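Local coordinates for protein type III Pentaketide Synthase (Neurospora crassa, PDB 3EUO) that is a fungal type III polyketide synthase, a pentaketide-forming enzyme of the chalcone/stilbene synthase family that probably acts as an acyltransferase, at residues 98-112 and 166-180. Sequence-based numbering, arbitrary orientation.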
ATOM      1  N   LEU A  98      -5.695  -1.799 -25.412  1.00 19.13           N
ATOM      2  CA  LEU A  98      -4.733  -2.710 -24.808  1.00 19.76           C
ATOM      3  C   LEU A  98      -5.392  -4.016 -24.388  1.00 19.93           C
ATOM      4  O   LEU A  98      -6.475  -4.023 -23.804  1.00 20.33           O
ATOM      5  CB  LEU A  98      -4.048  -2.057 -23.597  1.00 19.89           C
ATOM      6  CG  LEU A  98      -3.113  -0.875 -23.885  1.00 20.68           C
ATOM      7  CD1 LEU A  98      -2.663  -0.228 -22.596  1.00 21.54           C
ATOM      8  CD2 LEU A  98      -1.903  -1.286 -24.725  1.00 21.85           C
ATOM      9  N   VAL A  99      -4.721  -5.121 -24.688  1.00 20.24           N
ATOM     10  CA  VAL A  99      -5.165  -6.434 -24.240  1.00 20.47           C
ATOM     11  C   VAL A  99      -4.422  -6.780 -22.934  1.00 20.49           C
ATOM     12  O   VAL A  99      -3.382  -6.179 -22.646  1.00 20.72           O
ATOM     13  CB  VAL A  99      -4.949  -7.500 -25.340  1.00 20.61           C
ATOM     14  CG1 VAL A  99      -5.820  -7.178 -26.560  1.00 21.45           C
ATOM     15  CG2 VAL A  99      -3.488  -7.587 -25.734  1.00 20.64           C
ATOM     16  N   PRO A 100      -4.956  -7.726 -22.137  1.00 20.71           N
ATOM     17  CA  PRO A 100      -4.375  -8.014 -20.820  1.00 20.51           C
ATOM     18  C   PRO A 100      -2.857  -8.226 -20.787  1.00 20.28           C
ATOM     19  O   PRO A 100      -2.196  -7.685 -19.901  1.00 20.29           O
ATOM     20  CB  PRO A 100      -5.112  -9.283 -20.389  1.00 20.60           C
ATOM     21  CG  PRO A 100      -6.427  -9.165 -21.029  1.00 21.08           C
ATOM     22  CD  PRO A 100      -6.148  -8.560 -22.384  1.00 20.73           C
ATOM     23  N   ALA A 101      -2.307  -8.974 -21.744  1.00 19.87           N
ATOM     24  CA  ALA A 101      -0.879  -9.314 -21.730  1.00 19.76           C
ATOM     25  C   ALA A 101       0.034  -8.095 -21.880  1.00 19.68           C
ATOM     26  O   ALA A 101       1.238  -8.164 -21.598  1.00 19.62           O
ATOM     27  CB  ALA A 101      -0.562 -10.376 -22.804  1.00 20.34           C
ATOM     28  N   GLN A 102      -0.542  -6.973 -22.309  1.00 18.77           N
ATOM     29  CA  GLN A 102       0.229  -5.752 -22.528  1.00 18.60           C
ATOM     30  C   GLN A 102       0.440  -4.920 -21.266  1.00 17.79           C
ATOM     31  O   GLN A 102       1.284  -4.029 -21.248  1.00 17.90           O
ATOM     32  CB  GLN A 102      -0.435  -4.887 -23.595  1.00 18.96           C
ATOM     33  CG  GLN A 102      -0.319  -5.427 -25.011  1.00 20.87           C
ATOM     34  CD  GLN A 102      -1.055  -4.534 -25.994  1.00 23.13           C
ATOM     35  OE1 GLN A 102      -2.282  -4.586 -26.100  1.00 22.29           O
ATOM     36  NE2 GLN A 102      -0.311  -3.681 -26.689  1.00 25.03           N
ATOM     37  N   ILE A 103      -0.327  -5.208 -20.220  1.00 17.13           N
ATOM     38  CA  ILE A 103      -0.235  -4.434 -18.977  1.00 16.26           C
ATOM     39  C   ILE A 103       0.986  -4.907 -18.187  1.00 15.91           C
ATOM     40  O   ILE A 103       1.106  -6.093 -17.863  1.00 15.84           O
ATOM     41  CB  ILE A 103      -1.538  -4.535 -18.130  1.00 16.37           C
ATOM     42  CG1 ILE A 103      -2.763  -4.091 -18.945  1.00 16.56           C
ATOM     43  CG2 ILE A 103      -1.419  -3.737 -16.831  1.00 16.94           C
ATOM     44  CD1 ILE A 103      -2.716  -2.645 -19.448  1.00 17.64           C
ATOM     45  N   THR A 104       1.877  -3.967 -17.880  1.00 14.95           N
ATOM     46  CA  THR A 104       3.168  -4.278 -17.267  1.00 14.59           C
ATOM     47  C   THR A 104       3.201  -4.060 -15.754  1.00 13.89           C
ATOM     48  O   THR A 104       3.950  -4.735 -15.044  1.00 13.61           O
ATOM     49  CB  THR A 104       4.304  -3.441 -17.891  1.00 14.29           C
ATOM     50  OG1 THR A 104       4.026  -2.048 -17.690  1.00 15.69           O
ATOM     51  CG2 THR A 104       4.444  -3.727 -19.388  1.00 14.58           C
ATOM     52  N   HIS A 105       2.420  -3.091 -15.278  1.00 13.39           N
ATOM     53  CA  HIS A 105       2.343  -2.776 -13.854  1.00 12.80           C
ATOM     54  C   HIS A 105       0.890  -2.456 -13.528  1.00 12.33           C
ATOM     55  O   HIS A 105       0.104  -2.095 -14.414  1.00 12.44           O
ATOM     56  CB  HIS A 105       3.125  -1.505 -13.481  1.00 12.96           C
ATOM     57  CG  HIS A 105       4.567  -1.474 -13.891  1.00 13.63           C
ATOM     58  ND1 HIS A 105       4.975  -1.435 -15.209  1.00 15.33           N
ATOM     59  CD2 HIS A 105       5.692  -1.349 -13.149  1.00 14.69           C
ATOM     60  CE1 HIS A 105       6.293  -1.343 -15.258  1.00 15.65           C
ATOM     61  NE2 HIS A 105       6.753  -1.278 -14.020  1.00 15.16           N
ATOM     62  N   MET A 106       0.554  -2.538 -12.246  1.00 11.89           N
ATOM     63  CA  MET A 106      -0.735  -2.099 -11.729  1.00 10.88           C
ATOM     64  C   MET A 106      -0.436  -1.283 -10.474  1.00 11.10           C
ATOM     65  O   MET A 106       0.339  -1.723  -9.627  1.00 11.48           O
ATOM     66  CB  MET A 106      -1.609  -3.317 -11.403  1.00 11.21           C
ATOM     67  CG  MET A 106      -3.034  -3.023 -10.953  1.00 12.37           C
ATOM     68  SD  MET A 106      -3.951  -4.593 -10.772  1.00  7.38           S
ATOM     69  CE  MET A 106      -4.759  -4.742 -12.343  1.00 18.15           C
ATOM     70  N   VAL A 107      -0.989  -0.077 -10.380  1.00 11.10           N
ATOM     71  CA  VAL A 107      -0.884   0.714  -9.141  1.00 11.20           C
ATOM     72  C   VAL A 107      -2.300   0.995  -8.666  1.00 11.80           C
ATOM     73  O   VAL A 107      -3.038   1.721  -9.329  1.00 12.23           O
ATOM     74  CB  VAL A 107      -0.115   2.051  -9.318  1.00 11.29           C
ATOM     75  CG1 VAL A 107      -0.017   2.793  -7.982  1.00 11.77           C
ATOM     76  CG2 VAL A 107       1.285   1.809  -9.872  1.00 10.79           C
ATOM     77  N   SER A 108      -2.667   0.417  -7.525  1.00 11.30           N
ATOM     78  CA  SER A 108      -4.037   0.484  -7.017  1.00 11.73           C
ATOM     79  C   SER A 108      -4.081   1.177  -5.676  1.00 11.15           C
ATOM     80  O   SER A 108      -3.098   1.187  -4.945  1.00 11.14           O
ATOM     81  CB  SER A 108      -4.640  -0.921  -6.872  1.00 11.43           C
ATOM     82  OG  SER A 108      -4.577  -1.626  -8.102  1.00 12.88           O
ATOM     83  N   THR A 109      -5.235   1.738  -5.347  1.00 11.68           N
ATOM     84  CA  THR A 109      -5.403   2.360  -4.041  1.00 11.69           C
ATOM     85  C   THR A 109      -6.801   2.102  -3.493  1.00 11.61           C
ATOM     86  O   THR A 109      -7.757   1.913  -4.252  1.00 11.99           O
ATOM     87  CB  THR A 109      -5.060   3.872  -4.091  1.00 12.12           C
ATOM     88  OG1 THR A 109      -5.001   4.413  -2.763  1.00 13.23           O
ATOM     89  CG2 THR A 109      -6.059   4.645  -4.926  1.00 12.35           C
ATOM     90  N   THR A 110      -6.890   2.051  -2.168  1.00 11.20           N
ATOM     91  CA  THR A 110      -8.160   2.081  -1.440  1.00 10.66           C
ATOM     92  C   THR A 110      -7.870   2.396   0.019  1.00 11.00           C
ATOM     93  O   THR A 110      -6.805   2.057   0.519  1.00 11.16           O
ATOM     94  CB  THR A 110      -8.952   0.748  -1.539  1.00 10.52           C
ATOM     95  OG1 THR A 110     -10.258   0.927  -0.964  1.00 11.23           O
ATOM     96  CG2 THR A 110      -8.227  -0.407  -0.821  1.00 10.76           C
ATOM     97  N   CYS A 111      -8.800   3.059   0.697  1.00 11.37           N
ATOM     98  CA  CYS A 111      -8.683   3.184   2.152  1.00 11.70           C
ATOM     99  C   CYS A 111      -9.868   2.524   2.854  1.00 11.96           C
ATOM    100  O   CYS A 111     -10.015   2.654   4.069  1.00 12.50           O
ATOM    101  CB  CYS A 111      -8.543   4.648   2.568  1.00 12.21           C
ATOM    102  SG  CYS A 111      -9.989   5.633   2.177  1.00 13.36           S
ATOM    103  N   THR A 112     -10.692   1.804   2.092  1.00 11.93           N
ATOM    104  CA  THR A 112     -11.940   1.245   2.634  1.00 11.61           C
ATOM    105  C   THR A 112     -11.960  -0.294   2.651  1.00 11.81           C
ATOM    106  O   THR A 112     -13.024  -0.934   2.765  1.00 11.08           O
ATOM    107  CB  THR A 112     -13.163   1.822   1.910  1.00 12.14           C
ATOM    108  OG1 THR A 112     -12.971   1.745   0.490  1.00 10.96           O
ATOM    109  CG2 THR A 112     -13.374   3.282   2.314  1.00 12.08           C
ATOM    110  N   PRO A 166       8.768  -1.025 -22.847  1.00 18.58           N
ATOM    111  CA  PRO A 166       7.401  -0.511 -22.829  1.00 17.93           C
ATOM    112  C   PRO A 166       6.790  -0.646 -21.439  1.00 17.15           C
ATOM    113  O   PRO A 166       6.968  -1.671 -20.767  1.00 16.65           O
ATOM    114  CB  PRO A 166       6.662  -1.433 -23.812  1.00 18.41           C
ATOM    115  CG  PRO A 166       7.731  -1.997 -24.684  1.00 18.71           C
ATOM    116  CD  PRO A 166       8.900  -2.173 -23.767  1.00 18.69           C
ATOM    117  N   ALA A 167       6.111   0.404 -20.997  1.00 16.05           N
ATOM    118  CA  ALA A 167       5.336   0.337 -19.768  1.00 15.11           C
ATOM    119  C   ALA A 167       3.917   0.763 -20.069  1.00 14.42           C
ATOM    120  O   ALA A 167       3.685   1.798 -20.702  1.00 14.02           O
ATOM    121  CB  ALA A 167       5.941   1.224 -18.692  1.00 15.11           C
ATOM    122  N   ARG A 168       2.974  -0.056 -19.625  1.00 13.72           N
ATOM    123  CA  ARG A 168       1.555   0.255 -19.689  1.00 13.20           C
ATOM    124  C   ARG A 168       0.995  -0.066 -18.316  1.00 12.77           C
ATOM    125  O   ARG A 168       0.917  -1.242 -17.931  1.00 12.79           O
ATOM    126  CB  ARG A 168       0.855  -0.599 -20.752  1.00 13.22           C
ATOM    127  CG  ARG A 168       1.524  -0.567 -22.136  1.00 14.41           C
ATOM    128  CD  ARG A 168       1.323   0.773 -22.876  1.00 16.35           C
ATOM    129  NE  ARG A 168       1.874   0.689 -24.232  1.00 16.68           N
ATOM    130  CZ  ARG A 168       3.132   0.980 -24.567  1.00 16.45           C
ATOM    131  NH1 ARG A 168       4.000   1.403 -23.655  1.00 16.90           N
ATOM    132  NH2 ARG A 168       3.524   0.839 -25.826  1.00 16.18           N
ATOM    133  N   ILE A 169       0.611   0.969 -17.574  1.00 12.04           N
ATOM    134  CA  ILE A 169       0.252   0.778 -16.173  1.00 11.74           C
ATOM    135  C   ILE A 169      -1.230   1.012 -15.912  1.00 11.77           C
ATOM    136  O   ILE A 169      -1.757   2.085 -16.202  1.00 12.24           O
ATOM    137  CB  ILE A 169       1.113   1.658 -15.235  1.00 11.88           C
ATOM    138  CG1 ILE A 169       2.608   1.414 -15.519  1.00 11.37           C
ATOM    139  CG2 ILE A 169       0.732   1.402 -13.760  1.00 11.38           C
ATOM    140  CD1 ILE A 169       3.572   1.956 -14.471  1.00 11.75           C
ATOM    141  N   LEU A 170      -1.897  -0.004 -15.363  1.00 11.76           N
ATOM    142  CA  LEU A 170      -3.265   0.153 -14.902  1.00 11.64           C
ATOM    143  C   LEU A 170      -3.226   0.869 -13.560  1.00 11.60           C
ATOM    144  O   LEU A 170      -2.723   0.314 -12.577  1.00 12.08           O
ATOM    145  CB  LEU A 170      -3.972  -1.207 -14.766  1.00 11.39           C
ATOM    146  CG  LEU A 170      -5.406  -1.191 -14.205  1.00 11.96           C
ATOM    147  CD1 LEU A 170      -6.330  -0.254 -14.993  1.00 12.56           C
ATOM    148  CD2 LEU A 170      -5.996  -2.581 -14.168  1.00 11.83           C
ATOM    149  N   VAL A 171      -3.763   2.086 -13.530  1.00 11.57           N
ATOM    150  CA  VAL A 171      -3.848   2.882 -12.299  1.00 11.30           C
ATOM    151  C   VAL A 171      -5.294   2.880 -11.817  1.00 11.32           C
ATOM    152  O   VAL A 171      -6.183   3.363 -12.515  1.00 11.63           O
ATOM    153  CB  VAL A 171      -3.384   4.337 -12.504  1.00 11.46           C
ATOM    154  CG1 VAL A 171      -3.109   5.003 -11.145  1.00 10.15           C
ATOM    155  CG2 VAL A 171      -2.135   4.398 -13.387  1.00 11.27           C
ATOM    156  N   LEU A 172      -5.525   2.357 -10.616  1.00 11.28           N
ATOM    157  CA  LEU A 172      -6.884   2.022 -10.193  1.00 11.08           C
ATOM    158  C   LEU A 172      -7.216   2.514  -8.786  1.00 10.98           C
ATOM    159  O   LEU A 172      -6.422   2.345  -7.868  1.00 11.14           O
ATOM    160  CB  LEU A 172      -7.095   0.497 -10.280  1.00 11.11           C
ATOM    161  CG  LEU A 172      -8.414  -0.114  -9.766  1.00 11.63           C
ATOM    162  CD1 LEU A 172      -9.590   0.276 -10.657  1.00 11.74           C
ATOM    163  CD2 LEU A 172      -8.302  -1.641  -9.644  1.00 11.20           C
ATOM    164  N   ALA A 173      -8.398   3.106  -8.632  1.00 10.87           N
ATOM    165  CA  ALA A 173      -8.914   3.468  -7.307  1.00 10.78           C
ATOM    166  C   ALA A 173     -10.296   2.874  -7.106  1.00 11.43           C
ATOM    167  O   ALA A 173     -11.155   2.960  -7.991  1.00 11.61           O
ATOM    168  CB  ALA A 173      -8.959   4.972  -7.141  1.00 11.34           C
ATOM    169  N   LEU A 174     -10.500   2.250  -5.953  1.00 11.01           N
ATOM    170  CA  LEU A 174     -11.811   1.732  -5.590  1.00 10.80           C
ATOM    171  C   LEU A 174     -12.100   2.094  -4.143  1.00 10.95           C
ATOM    172  O   LEU A 174     -11.287   1.828  -3.253  1.00 10.65           O
ATOM    173  CB  LEU A 174     -11.857   0.212  -5.800  1.00 10.62           C
ATOM    174  CG  LEU A 174     -13.007  -0.593  -5.176  1.00 10.79           C
ATOM    175  CD1 LEU A 174     -14.373  -0.215  -5.765  1.00 11.48           C
ATOM    176  CD2 LEU A 174     -12.749  -2.084  -5.348  1.00 10.76           C
ATOM    177  N   GLU A 175     -13.266   2.691  -3.908  1.00 11.13           N
ATOM    178  CA  GLU A 175     -13.680   3.026  -2.548  1.00 11.23           C
ATOM    179  C   GLU A 175     -15.133   2.641  -2.347  1.00 11.28           C
ATOM    180  O   GLU A 175     -15.974   2.912  -3.204  1.00 11.13           O
ATOM    181  CB  GLU A 175     -13.483   4.518  -2.235  1.00 11.15           C
ATOM    182  CG  GLU A 175     -12.059   5.049  -2.461  1.00 12.52           C
ATOM    183  CD  GLU A 175     -11.036   4.593  -1.423  1.00 13.71           C
ATOM    184  OE1 GLU A 175     -11.357   3.787  -0.516  1.00 12.37           O
ATOM    185  OE2 GLU A 175      -9.878   5.055  -1.523  1.00 12.50           O
ATOM    186  N   VAL A 176     -15.394   1.954  -1.243  1.00 11.10           N
ATOM    187  CA  VAL A 176     -16.759   1.667  -0.798  1.00 11.59           C
ATOM    188  C   VAL A 176     -16.877   2.226   0.618  1.00 11.82           C
ATOM    189  O   VAL A 176     -16.457   1.590   1.591  1.00 12.47           O
ATOM    190  CB  VAL A 176     -17.086   0.154  -0.815  1.00 11.50           C
ATOM    191  CG1 VAL A 176     -18.525  -0.093  -0.336  1.00 12.73           C
ATOM    192  CG2 VAL A 176     -16.885  -0.432  -2.220  1.00 11.77           C
ATOM    193  N   SER A 177     -17.426   3.430   0.722  1.00 12.09           N
ATOM    194  CA  SER A 177     -17.515   4.132   1.995  1.00 12.73           C
ATOM    195  C   SER A 177     -18.914   4.082   2.610  1.00 12.75           C
ATOM    196  O   SER A 177     -19.060   4.207   3.828  1.00 12.94           O
ATOM    197  CB  SER A 177     -17.121   5.593   1.801  1.00 13.30           C
ATOM    198  OG  SER A 177     -18.025   6.224   0.912  1.00 13.88           O
ATOM    199  N   THR A 178     -19.939   3.922   1.775  1.00 12.89           N
ATOM    200  CA  THR A 178     -21.328   4.077   2.251  1.00 13.50           C
ATOM    201  C   THR A 178     -21.754   3.001   3.235  1.00 13.81           C
ATOM    202  O   THR A 178     -22.664   3.219   4.042  1.00 14.21           O
ATOM    203  CB  THR A 178     -22.365   4.134   1.103  1.00 13.62           C
ATOM    204  OG1 THR A 178     -22.334   2.907   0.369  1.00 13.97           O
ATOM    205  CG2 THR A 178     -22.097   5.320   0.183  1.00 13.58           C
ATOM    206  N   THR A 179     -21.081   1.854   3.179  1.00 13.78           N
ATOM    207  CA  THR A 179     -21.379   0.726   4.059  1.00 13.62           C
ATOM    208  C   THR A 179     -20.964   1.003   5.505  1.00 13.29           C
ATOM    209  O   THR A 179     -21.309   0.242   6.411  1.00 13.62           O
ATOM    210  CB  THR A 179     -20.697  -0.560   3.560  1.00 13.59           C
ATOM    211  OG1 THR A 179     -19.301  -0.303   3.319  1.00 13.64           O
ATOM    212  CG2 THR A 179     -21.352  -1.042   2.260  1.00 13.81           C
ATOM    213  N   MET A 180     -20.218   2.084   5.714  1.00 12.75           N
ATOM    214  CA  MET A 180     -19.753   2.460   7.046  1.00 11.90           C
ATOM    215  C   MET A 180     -20.700   3.449   7.723  1.00 12.44           C
ATOM    216  O   MET A 180     -20.403   3.970   8.803  1.00 12.51           O
ATOM    217  CB  MET A 180     -18.296   2.967   6.994  1.00 12.05           C
ATOM    218  CG  MET A 180     -17.267   1.815   6.809  1.00 12.09           C
ATOM    219  SD  MET A 180     -15.551   2.345   6.567  1.00  8.97           S
ATOM    220  CE  MET A 180     -15.091   1.256   5.230  1.00 12.04           C
TER
HETATM  221  O   HOH W   1      -7.152   5.454  -0.974  1.00 14.52           O
HETATM  222  O   HOH W   2     -15.674  -1.011   2.447  1.00 17.79           O
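E175 OE1 is gripped twice from the loop that follows strand 105-109: C111 N reaches it at 2.9 Å on its syn lone pair, and T112 OG1, 2.8 Å away, meets it nearly along its C-O axis. Strands 105-109 and 168-175 run parallel in the mixed sheet of a thiolase-like fold, and this carboxylate clasps their C-terminal ends. Its chain bends at chi2 (-73°), and this brings the carboxylate close to the loop 110-112; OE2 is hydrogen-bonded to S332 OG and to a water that T109 OG1 also donates to. Cutting E175 back to an alanine would remove the carboxylate and would probably leave C111 N and the T112 hydroxyl without their shared acceptor. T112 OG1 also accepts from V176 N at 3.0 Å, while T110 OG1 donates to L174 O at 2.7 Å and closes an ST turn with T112 N. Between the strands the ladder continues, with V107 bonded through N to L170 O and through O to L172 N. At the other end T104 OG1 accepts from R168 N (3.0 Å) and bonds H105 ND1 in the plane of the ring. I169 CD1 lies over one face of the H105 ring in a CH-pi contact, 3.9 Å from the ring centroid and offset toward the rim.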